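Local coordinates for putative 2OG-Fe(II) oxygenase family protein (Caulobacter crescentus CB15, PDB 3OOX) that probably acts as an iron(II)- and 2-oxoglutarate-dependent oxygenase, consistent with ethylene formation from 2-oxoglutarate accompanied by oxidation of L-arginine, at residues K17-T20 and R21-E25; N221-P224 and G225-V228; M234-L238 and T239-L243; F159-P162 and T163-G167; T279-N282 and C283-A286. All blocks are in the same frame, centred on the assembly; numbering follows the deposited sequence. Where two conformers were deposited one is given.

Interaction 1: K17-T20 and R21-E25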
# COMPACT_ATOMS: atom_id res chain seq x y z
N LYS A 17 -24.90 -4.45 0.16
CA LYS A 17 -26.23 -3.88 0.32
C LYS A 17 -26.64 -2.93 -0.80
O LYS A 17 -27.84 -2.83 -1.14
CB LYS A 17 -26.40 -3.14 1.66
CG LYS A 17 -26.49 -4.02 2.87
CD LYS A 17 -26.62 -3.14 4.13
CE LYS A 17 -26.61 -3.98 5.41
NZ LYS A 17 -26.40 -3.15 6.65
N ASP A 18 -25.68 -2.19 -1.36
CA ASP A 18 -25.97 -1.17 -2.36
C ASP A 18 -24.68 -0.86 -3.10
O ASP A 18 -24.08 0.20 -2.91
CB ASP A 18 -26.51 0.09 -1.69
CG ASP A 18 -27.07 1.11 -2.71
OD1 ASP A 18 -26.88 0.97 -3.93
OD2 ASP A 18 -27.72 2.07 -2.27
N PHE A 19 -24.27 -1.78 -3.97
CA PHE A 19 -22.98 -1.69 -4.61
C PHE A 19 -22.89 -0.42 -5.47
O PHE A 19 -21.84 0.23 -5.53
CB PHE A 19 -22.70 -2.93 -5.45
CG PHE A 19 -21.40 -2.89 -6.15
CD1 PHE A 19 -20.23 -3.21 -5.49
CD2 PHE A 19 -21.33 -2.47 -7.46
CE1 PHE A 19 -18.99 -3.17 -6.15
CE2 PHE A 19 -20.10 -2.42 -8.12
CZ PHE A 19 -18.95 -2.75 -7.44
N THR A 20 -23.99 -0.02 -6.11
CA THR A 20 -23.97 1.20 -6.92
C THR A 20 -23.57 2.42 -6.09
O THR A 20 -22.75 3.24 -6.54
CB THR A 20 -25.35 1.41 -7.59
OG1 THR A 20 -25.56 0.34 -8.52
CG2 THR A 20 -25.40 2.75 -8.36
N ARG A 21 -24.13 2.56 -4.90
CA ARG A 21 -23.73 3.64 -4.01
C ARG A 21 -22.27 3.50 -3.49
O ARG A 21 -21.54 4.50 -3.39
CB ARG A 21 -24.72 3.70 -2.85
CG ARG A 21 -24.32 4.62 -1.72
CD ARG A 21 -25.40 4.64 -0.67
NE ARG A 21 -24.92 5.31 0.53
CZ ARG A 21 -25.41 5.13 1.75
NH1 ARG A 21 -26.44 4.30 1.96
NH2 ARG A 21 -24.85 5.77 2.78
N PHE A 22 -21.88 2.27 -3.14
CA PHE A 22 -20.52 1.97 -2.72
C PHE A 22 -19.51 2.48 -3.75
O PHE A 22 -18.58 3.22 -3.41
CB PHE A 22 -20.37 0.45 -2.51
CG PHE A 22 -19.01 0.02 -1.98
CD1 PHE A 22 -18.58 0.40 -0.70
CD2 PHE A 22 -18.18 -0.79 -2.74
CE1 PHE A 22 -17.37 -0.01 -0.22
CE2 PHE A 22 -16.97 -1.19 -2.25
CZ PHE A 22 -16.57 -0.79 -0.98
N ALA A 23 -19.69 2.08 -5.00
CA ALA A 23 -18.80 2.48 -6.08
C ALA A 23 -18.80 3.99 -6.30
O ALA A 23 -17.74 4.60 -6.43
CB ALA A 23 -19.16 1.74 -7.38
N GLN A 24 -19.95 4.63 -6.29
CA GLN A 24 -19.99 6.11 -6.40
C GLN A 24 -19.25 6.82 -5.26
O GLN A 24 -18.46 7.73 -5.52
CB GLN A 24 -21.43 6.62 -6.46
CG GLN A 24 -21.56 8.16 -6.54
CD GLN A 24 -20.80 8.81 -7.70
OE1 GLN A 24 -20.73 8.26 -8.81
NE2 GLN A 24 -20.25 10.00 -7.45
N GLU A 25 -19.55 6.46 -4.02
CA GLU A 25 -18.93 7.15 -2.86
C GLU A 25 -17.43 6.89 -2.76
O GLU A 25 -16.64 7.83 -2.57
CB GLU A 25 -19.62 6.76 -1.57
CG GLU A 25 -21.05 7.23 -1.48
CD GLU A 25 -21.67 6.99 -0.14
OE1 GLU A 25 -20.97 6.56 0.79
OE2 GLU A 25 -22.88 7.25 -0.01
O HOH W 1 -28.05 2.55 0.43
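D18 and R21 meet at the N-cap of helix 19-33, a worked example of one residue serving a helix start with both its backbone and its side chain. D18 breaks from the preceding helix 13-17 and so forms the joint between two helices. With CG anti to the backbone N (chi1 -169°), its carboxylate reaches forward to the first turn of the new helix, where OD1 accepts a weak bond from R21 N at 3.3 Å. The carbonyl of D18 is used as well: F22 N donates to D18 O at 3.0 Å, lying in the carbonyl plane.

R21 sets its CB against this carboxylate, 3.5 Å from D18 OD2. From CG to NE its chain is extended and crosses the aspartate at about a right angle, with the carboxylate and guanidinium planes 82° apart. The opposite charges stay separated, D18 OD2 standing 5.0 Å from R21 NH1, and they communicate through a water. The direct salt bridge of R21 runs instead one turn on, from NE to E25 OE2 at 2.9 Å; the acceptor lies in the guanidinium plane, while the donor stands above that of the carboxylate.

Elsewhere on the same turn F19 packs obliquely against F22, CD1 to CD2 at 4.2 Å. The F19 ring also touches T151 of helix 127-152 and forms a cation-pi contact with R157. T20 contributes mainly through its backbone, its O accepting from Q24 N. The water between the charged side chains donates to D18 OD2 and accepts from R21 NH1, at 2.8 Å from each.

Interaction 2: N221-P224 and G225-V228. With EDO (1,2-ethanediol), chain F.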
# COMPACT_ATOMS: atom_id res chain seq x y z
N ASN A 221 -7.41 10.55 9.40
CA ASN A 221 -7.42 10.03 10.76
C ASN A 221 -8.67 9.21 10.98
O ASN A 221 -9.67 9.70 11.56
CB ASN A 221 -7.36 11.15 11.80
CG ASN A 221 -7.11 10.61 13.19
OD1 ASN A 221 -6.61 9.49 13.34
ND2 ASN A 221 -7.44 11.40 14.22
N PRO A 222 -8.66 7.96 10.52
CA PRO A 222 -9.93 7.22 10.56
C PRO A 222 -10.21 6.65 11.94
O PRO A 222 -9.32 6.56 12.77
CB PRO A 222 -9.68 6.08 9.58
CG PRO A 222 -8.22 5.80 9.74
CD PRO A 222 -7.58 7.15 9.91
N PRO A 223 -11.46 6.22 12.17
CA PRO A 223 -11.70 5.42 13.36
C PRO A 223 -11.02 4.07 13.22
O PRO A 223 -10.60 3.70 12.13
CB PRO A 223 -13.23 5.22 13.38
CG PRO A 223 -13.75 5.70 12.10
CD PRO A 223 -12.64 6.34 11.30
N PRO A 224 -10.91 3.32 14.31
CA PRO A 224 -10.40 1.95 14.28
C PRO A 224 -11.22 1.05 13.35
O PRO A 224 -12.36 1.40 13.02
CB PRO A 224 -10.51 1.50 15.74
CG PRO A 224 -10.59 2.71 16.51
CD PRO A 224 -11.28 3.72 15.69
N GLY A 225 -10.63 -0.07 12.95
CA GLY A 225 -11.28 -1.06 12.08
C GLY A 225 -11.58 -0.54 10.69
O GLY A 225 -12.61 -0.90 10.09
N CYS A 226 -10.69 0.31 10.16
CA CYS A 226 -10.84 0.78 8.79
C CYS A 226 -9.59 0.47 7.95
O CYS A 226 -8.54 0.11 8.47
CB CYS A 226 -11.08 2.31 8.72
SG CYS A 226 -12.59 2.96 9.46
N LEU A 227 -9.77 0.58 6.64
CA LEU A 227 -8.68 0.57 5.68
C LEU A 227 -8.62 1.93 5.02
O LEU A 227 -9.63 2.45 4.55
CB LEU A 227 -8.91 -0.50 4.60
CG LEU A 227 -8.61 -1.94 5.00
CD1 LEU A 227 -9.37 -2.91 4.10
CD2 LEU A 227 -7.11 -2.24 4.95
N VAL A 228 -7.42 2.52 4.99
CA VAL A 228 -7.20 3.73 4.21
C VAL A 228 -6.58 3.25 2.89
O VAL A 228 -5.62 2.50 2.87
CB VAL A 228 -6.22 4.69 4.89
CG1 VAL A 228 -5.94 5.89 3.96
CG2 VAL A 228 -6.78 5.17 6.24
C1 EDO F . -7.35 -1.56 14.21
O1 EDO F . -8.13 -0.54 13.55
C2 EDO F . -8.19 -2.74 14.70
O2 EDO F . -9.37 -2.31 15.40
O HOH W 2 -8.59 2.13 11.11
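C226 holds its SG beside the backbone N and anti to the carbonyl carbon (chi1 -64°), a rotation that folds the thiol back against P223, 3.8 Å from the ring atom CD. V228 likewise sets CG2 anti to its carbonyl carbon, which sends that methyl to P222 CG at 3.8 Å, the two side chains crossing at about a right angle. Between these touches P222 CB rests 4.1 Å from C226 CB. C226 and V228, two residues apart, thus pack on one proline, while L227, between them, points away from the prolines; its side chain touches L138 and M141 of helix 127-152.

The three prolines run in polyproline II conformation, and the chain then reverses at G225, whose phi is positive (66°). No direct backbone bond is clear across the bend. A water bridges it instead, 2.7 Å from P223 O, to which it probably donates, and accepting from C226 N at 2.9 Å. Outside the bend G225 N gives a nearly straight bond to O1 of a 1,2-ethanediol, probably a crystallisation additive, which is also held by E204 OE2.

Further in, P222 and C226 both lean on V37. Backbone bonds of L227 with L38 and of V228 with L200 then carry the chain between strands 35-39 and 197-201. A proline-rich, water-bridged bend here feeds a strand into the main sheet of the double-stranded beta-helix fold of this oxygenase superfamily.

Interaction 3: M234-L238 and T239-L243. With EDO (1,2-ethanediol), chain G.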
# COMPACT_ATOMS: atom_id res chain seq x y z
N MSE A 234 0.43 3.36 -11.25
CA MSE A 234 -0.01 2.46 -12.34
C MSE A 234 -1.46 2.73 -12.70
O MSE A 234 -1.82 2.77 -13.89
CB MSE A 234 0.15 0.98 -11.95
CG MSE A 234 1.56 0.47 -11.93
SE MSE A 234 1.67 -1.33 -11.20
CE MSE A 234 3.55 -1.63 -11.36
N LEU A 235 -2.32 2.91 -11.69
CA LEU A 235 -3.74 3.12 -11.94
C LEU A 235 -3.97 4.54 -12.42
O LEU A 235 -4.83 4.79 -13.29
CB LEU A 235 -4.52 2.80 -10.68
CG LEU A 235 -6.03 2.93 -10.71
CD1 LEU A 235 -6.66 2.18 -11.89
CD2 LEU A 235 -6.66 2.43 -9.40
N GLU A 236 -3.22 5.51 -11.88
CA GLU A 236 -3.27 6.88 -12.38
C GLU A 236 -2.99 6.88 -13.88
O GLU A 236 -3.74 7.52 -14.66
CB GLU A 236 -2.27 7.79 -11.64
CG GLU A 236 -2.23 9.23 -12.15
CD GLU A 236 -1.16 10.04 -11.45
OE1 GLU A 236 0.02 9.70 -11.63
OE2 GLU A 236 -1.54 10.97 -10.73
N ARG A 237 -1.96 6.15 -14.31
CA ARG A 237 -1.59 6.14 -15.73
C ARG A 237 -2.67 5.47 -16.58
O ARG A 237 -3.06 6.00 -17.64
CB ARG A 237 -0.24 5.47 -15.92
CG ARG A 237 0.16 5.30 -17.38
CD ARG A 237 1.62 5.00 -17.54
NE ARG A 237 1.92 4.73 -18.94
CZ ARG A 237 3.09 4.95 -19.54
NH1 ARG A 237 4.12 5.49 -18.88
NH2 ARG A 237 3.24 4.62 -20.83
N LEU A 238 -3.19 4.34 -16.10
CA LEU A 238 -4.26 3.65 -16.83
C LEU A 238 -5.45 4.56 -17.10
O LEU A 238 -6.05 4.50 -18.18
CB LEU A 238 -4.68 2.40 -16.07
CG LEU A 238 -5.85 1.60 -16.66
CD1 LEU A 238 -5.45 1.01 -18.03
CD2 LEU A 238 -6.29 0.49 -15.69
N THR A 239 -5.81 5.39 -16.12
CA THR A 239 -7.00 6.27 -16.20
C THR A 239 -6.72 7.64 -16.80
O THR A 239 -7.55 8.56 -16.66
CB THR A 239 -7.65 6.46 -14.81
OG1 THR A 239 -6.72 7.15 -13.95
CG2 THR A 239 -8.05 5.12 -14.18
N ASN A 240 -5.57 7.80 -17.46
CA ASN A 240 -5.20 9.10 -18.05
C ASN A 240 -5.32 10.21 -17.01
O ASN A 240 -5.75 11.35 -17.30
CB ASN A 240 -6.08 9.44 -19.25
CG ASN A 240 -5.39 10.39 -20.21
OD1 ASN A 240 -4.15 10.38 -20.34
ND2 ASN A 240 -6.20 11.17 -20.93
N ASN A 241 -4.90 9.85 -15.80
CA ASN A 241 -4.87 10.77 -14.64
C ASN A 241 -6.24 11.22 -14.11
O ASN A 241 -6.31 12.10 -13.26
CB ASN A 241 -3.92 11.96 -14.92
CG ASN A 241 -2.47 11.51 -15.04
OD1 ASN A 241 -2.15 10.66 -15.84
ND2 ASN A 241 -1.60 12.08 -14.22
N VAL A 242 -7.31 10.58 -14.55
CA VAL A 242 -8.64 10.83 -14.01
C VAL A 242 -8.65 10.50 -12.50
O VAL A 242 -9.19 11.26 -11.71
CB VAL A 242 -9.71 10.03 -14.78
CG1 VAL A 242 -11.04 10.02 -14.00
CG2 VAL A 242 -9.93 10.63 -16.18
N LEU A 243 -8.03 9.38 -12.12
CA LEU A 243 -7.83 9.07 -10.71
C LEU A 243 -6.38 9.40 -10.34
O LEU A 243 -5.45 8.78 -10.87
CB LEU A 243 -8.13 7.61 -10.40
CG LEU A 243 -9.55 7.12 -10.76
CD1 LEU A 243 -9.78 5.68 -10.35
CD2 LEU A 243 -10.64 7.99 -10.11
C1 EDO G . 6.73 5.80 -22.29
O1 EDO G . 5.49 5.08 -22.35
C2 EDO G . 6.85 6.55 -20.97
O2 EDO G . 6.84 5.64 -19.85
O HOH W 3 -2.72 13.18 -11.52
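T239 turns back on L235 and E236 where helix 233-238 ends, and its side-chain rotation shows how a threonine can close a helix. OG1 sits between the backbone N and the carbonyl carbon (chi1 64°), 3.1 Å from both L235 O and E236 O. Its single proton can serve either carbonyl, and the choice is not settled. OG1 also accepts, from L243 N at 3.2 Å, tying the outgoing chain to the same hydroxyl. The methyl, CG2, lies against L235, 3.4 Å from its O and 4.0 Å from its CD1.

The backbone end is a Schellman motif with N240, of positive phi, as its C-prime residue. N241 N donates to E236 O at 2.8 Å, and N240 N reaches R237 O at 3.1 Å from above the carbonyl plane. A type I' turn from T239 to V242 overlaps it, sharing N240 and N241.

E236 has an extended chain, and N241 turns CG beside its own backbone N (chi1 -66°), so that the carboxylate and the amide lie stacked with planes only 10° apart. E236 CD is 3.5 Å from N241 ND2; in this stacked arrangement the N-H groups, lying in the amide plane, do not point at the carboxylate, and a water joins E236 OE2 to N241 ND2. Each end has a further partner, S245 N for E236 OE2 and Y292 OH for N241 OD1.

L243 O is buried with no conventional donor and receives a CA-H...O contact from E236, its CA 3.3 Å away. The chemistry implies a helix end where the carbonyls of L235, E236 and R237 are met locally, with a carboxylate held at OE2 by a water and by S245 N.

Interaction 4: F159-P162 and T163-G167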
# COMPACT_ATOMS: atom_id res chain seq x y z
N PHE A 159 -13.59 -5.78 -14.47
CA PHE A 159 -12.49 -5.31 -15.34
C PHE A 159 -11.11 -5.63 -14.82
O PHE A 159 -10.21 -6.02 -15.60
CB PHE A 159 -12.62 -3.80 -15.58
CG PHE A 159 -11.51 -3.21 -16.39
CD1 PHE A 159 -10.33 -2.76 -15.78
CD2 PHE A 159 -11.62 -3.09 -17.76
CE1 PHE A 159 -9.30 -2.21 -16.55
CE2 PHE A 159 -10.59 -2.55 -18.51
CZ PHE A 159 -9.43 -2.12 -17.89
N PHE A 160 -10.88 -5.38 -13.53
CA PHE A 160 -9.54 -5.49 -12.99
C PHE A 160 -9.12 -6.92 -12.72
O PHE A 160 -7.95 -7.16 -12.51
CB PHE A 160 -9.37 -4.63 -11.75
CG PHE A 160 -9.33 -3.18 -12.06
CD1 PHE A 160 -8.21 -2.63 -12.69
CD2 PHE A 160 -10.42 -2.38 -11.77
CE1 PHE A 160 -8.18 -1.31 -13.01
CE2 PHE A 160 -10.40 -1.04 -12.09
CZ PHE A 160 -9.26 -0.51 -12.71
N LYS A 161 -10.06 -7.86 -12.71
CA LYS A 161 -9.76 -9.24 -12.31
C LYS A 161 -8.50 -9.83 -13.01
O LYS A 161 -7.56 -10.24 -12.31
CB LYS A 161 -10.99 -10.13 -12.53
CG LYS A 161 -10.81 -11.52 -12.00
CD LYS A 161 -11.99 -12.42 -12.38
CE LYS A 161 -11.85 -13.75 -11.72
NZ LYS A 161 -10.81 -14.56 -12.42
N PRO A 162 -8.44 -9.87 -14.37
CA PRO A 162 -7.25 -10.41 -14.99
C PRO A 162 -6.04 -9.54 -14.80
O PRO A 162 -4.93 -10.04 -14.84
CB PRO A 162 -7.64 -10.51 -16.48
CG PRO A 162 -8.77 -9.58 -16.64
CD PRO A 162 -9.47 -9.50 -15.36
N THR A 163 -6.25 -8.24 -14.60
CA THR A 163 -5.15 -7.27 -14.54
C THR A 163 -4.33 -7.42 -13.28
O THR A 163 -3.17 -7.04 -13.30
CB THR A 163 -5.63 -5.81 -14.64
OG1 THR A 163 -6.13 -5.37 -13.38
CG2 THR A 163 -6.76 -5.66 -15.70
N VAL A 164 -4.89 -8.00 -12.22
CA VAL A 164 -4.20 -8.10 -10.94
C VAL A 164 -3.90 -9.54 -10.56
O VAL A 164 -3.31 -9.82 -9.53
CB VAL A 164 -4.96 -7.41 -9.79
CG1 VAL A 164 -5.05 -5.90 -10.07
CG2 VAL A 164 -6.35 -8.04 -9.55
N GLN A 165 -4.29 -10.48 -11.42
CA GLN A 165 -3.99 -11.87 -11.15
C GLN A 165 -2.47 -12.10 -11.12
O GLN A 165 -1.75 -11.68 -12.04
CB GLN A 165 -4.61 -12.74 -12.24
CG GLN A 165 -4.38 -14.24 -12.09
CD GLN A 165 -5.18 -15.09 -13.07
OE1 GLN A 165 -6.39 -15.07 -13.06
NE2 GLN A 165 -4.49 -15.81 -13.91
N ASP A 166 -2.01 -12.79 -10.08
CA ASP A 166 -0.58 -13.00 -9.86
C ASP A 166 0.22 -11.69 -9.87
O ASP A 166 1.42 -11.71 -10.14
CB ASP A 166 0.01 -14.03 -10.85
CG ASP A 166 -0.57 -15.44 -10.66
OD1 ASP A 166 -1.03 -15.70 -9.56
OD2 ASP A 166 -0.56 -16.22 -11.63
N GLY A 167 -0.43 -10.62 -9.44
CA GLY A 167 0.23 -9.32 -9.39
C GLY A 167 1.42 -9.31 -8.44
O GLY A 167 1.44 -10.03 -7.46
O HOH W 4 -8.21 -14.14 -11.18
O HOH W 5 -8.55 -13.51 -14.60
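In the short, weakly bonded helix 161-164, T163 folds back on F160, an example of a side chain reinforcing a loosely bonded turn. T163 OG1 occupies the position between its backbone N and carbonyl carbon (chi1 80°), from which it donates to F160 O at 2.7 Å, tilted 19° from the carbonyl plane. The same carbonyl takes weak backbone bonds from T163 N and V164 N, so three donors gather on one oxygen.

The hydroxyl also lies in the plane of the F160 ring, at its edge, with OG1 3.5 Å from CD1. One face of that ring is filled by F159, whose CD1 stands 3.6 Å above its centre. The T163 methyl lies toward F159, CG2 3.5 Å from F159 O. Both phenyl rings pack on A150 of helix 127-152.

A type II turn from V164 to G167, closed by G167 N to V164 O, leads on to the strand beyond. On the outer side K161 and Q165 remain 4.5 Å apart, NZ to OE1. Two waters span them; one holds NZ only weakly, while the tighter accepts from K161 NZ at 2.9 Å and donates to Q165 OE1 at 2.8 Å.

Interaction 5: T279-N282 and C283-A286. With EDO (1,2-ethanediol), chain H.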
# COMPACT_ATOMS: atom_id res chain seq x y z
N THR A 279 -4.08 3.28 -22.19
CA THR A 279 -5.00 4.28 -21.64
C THR A 279 -6.45 3.91 -21.89
O THR A 279 -6.84 3.56 -23.02
CB THR A 279 -4.73 5.66 -22.24
OG1 THR A 279 -3.31 5.89 -22.27
CG2 THR A 279 -5.49 6.75 -21.43
N LEU A 280 -7.27 4.00 -20.85
CA LEU A 280 -8.70 3.73 -21.01
C LEU A 280 -9.29 4.77 -21.96
O LEU A 280 -9.15 5.98 -21.75
CB LEU A 280 -9.42 3.79 -19.66
CG LEU A 280 -9.01 2.72 -18.63
CD1 LEU A 280 -9.70 3.00 -17.31
CD2 LEU A 280 -9.35 1.31 -19.12
N GLN A 281 -9.97 4.30 -23.01
CA GLN A 281 -10.42 5.24 -24.01
C GLN A 281 -11.48 6.18 -23.47
O GLN A 281 -11.56 7.32 -23.91
CB GLN A 281 -10.89 4.53 -25.28
CG GLN A 281 -9.70 4.18 -26.20
CD GLN A 281 -9.00 5.44 -26.77
OE1 GLN A 281 -9.66 6.36 -27.29
NE2 GLN A 281 -7.67 5.47 -26.66
N ASN A 282 -12.27 5.73 -22.49
CA ASN A 282 -13.26 6.62 -21.90
C ASN A 282 -12.68 7.68 -20.95
O ASN A 282 -13.40 8.57 -20.50
CB ASN A 282 -14.44 5.85 -21.27
CG ASN A 282 -14.07 5.09 -20.03
OD1 ASN A 282 -12.91 5.09 -19.60
ND2 ASN A 282 -15.06 4.42 -19.44
N CYS A 283 -11.37 7.57 -20.69
CA CYS A 283 -10.63 8.63 -19.99
C CYS A 283 -9.86 9.56 -20.92
O CYS A 283 -9.13 10.45 -20.45
CB CYS A 283 -9.66 8.00 -18.98
SG CYS A 283 -10.50 7.06 -17.69
N VAL A 284 -10.04 9.38 -22.24
CA VAL A 284 -9.40 10.21 -23.25
C VAL A 284 -10.51 11.05 -23.87
O VAL A 284 -11.47 10.50 -24.45
CB VAL A 284 -8.68 9.35 -24.31
CG1 VAL A 284 -8.13 10.24 -25.44
CG2 VAL A 284 -7.56 8.52 -23.66
N THR A 285 -10.37 12.36 -23.75
CA THR A 285 -11.38 13.31 -24.24
C THR A 285 -10.66 14.50 -24.88
O THR A 285 -9.43 14.61 -24.81
CB THR A 285 -12.24 13.84 -23.08
OG1 THR A 285 -11.39 14.57 -22.17
CG2 THR A 285 -12.98 12.68 -22.34
N ALA A 286 -11.44 15.39 -25.50
CA ALA A 286 -10.91 16.64 -26.02
C ALA A 286 -10.17 17.45 -24.98
O ALA A 286 -9.10 18.00 -25.25
CB ALA A 286 -12.06 17.50 -26.62
C1 EDO H . -11.30 0.64 -22.76
O1 EDO H . -10.26 1.48 -23.36
C2 EDO H . -12.18 1.32 -21.70
O2 EDO H . -12.79 2.56 -22.13
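The flat amide of N282, next to C283, carries a different neighbour on each side of its plane. Over one face stands O2 of a 1,2-ethanediol, probably from the crystallisation liquor, 3.5 Å from CG. Toward the other side, and well off to the OD1 end, lies C283 SG, 3.7 Å from that oxygen. A chi1 of 70° places the amide between its own backbone N and carbonyl carbon, and ND2 is bonded to L153 O, just after helix 127-152.

The backbone here turns in 3-10 fashion. C283 N donates to L280 O at 2.9 Å and V284 N to Q281 O at 3.1 Å, and in both cases the donor stands above the carbonyl plane, 57° and 66° out of it. The tight winding also brings the side chain of C283 back to L280, SG to CB at 4.0 Å. The start of the turn offers its NH groups to the diol: Q281 N reaches O1 at 2.9 Å, while N282 N binds O2.

T279 and V284 meet across the turn. Their CG2 methyls come within 3.5 Å, the side chains crossing at about a right angle, while T279 OG1 is bonded to D290 OD1. Such successive bonds between residues three apart define a 3-10 turn, here in the long connection between strands 276-277 and 296-297 at the periphery of the chain.

How the interactions relate
Interactions 3, 4 and 5 form one connected cluster. Interactions 3 and 5, their centres 10 Å apart, are joined by probable hydrogen bonds, L238 O to L280 N at 3.0 Å and N240 ND2 to C283 O at 3.1 Å. Interaction 4 adds its phenyl rings: F160 CE1 packs 3.7 Å from L238 CD2, and F159 CZ reaches L280 CD2 of interaction 5 at 3.6 Å. Interactions 1 and 2 lie apart, nearest atoms about 9 Å from each other. Helix 127-152 unites the layout, touched by side chains of interactions 1 to 4. No metal or cosubstrate is bound in any of the five; the diols are probably crystallisation additives.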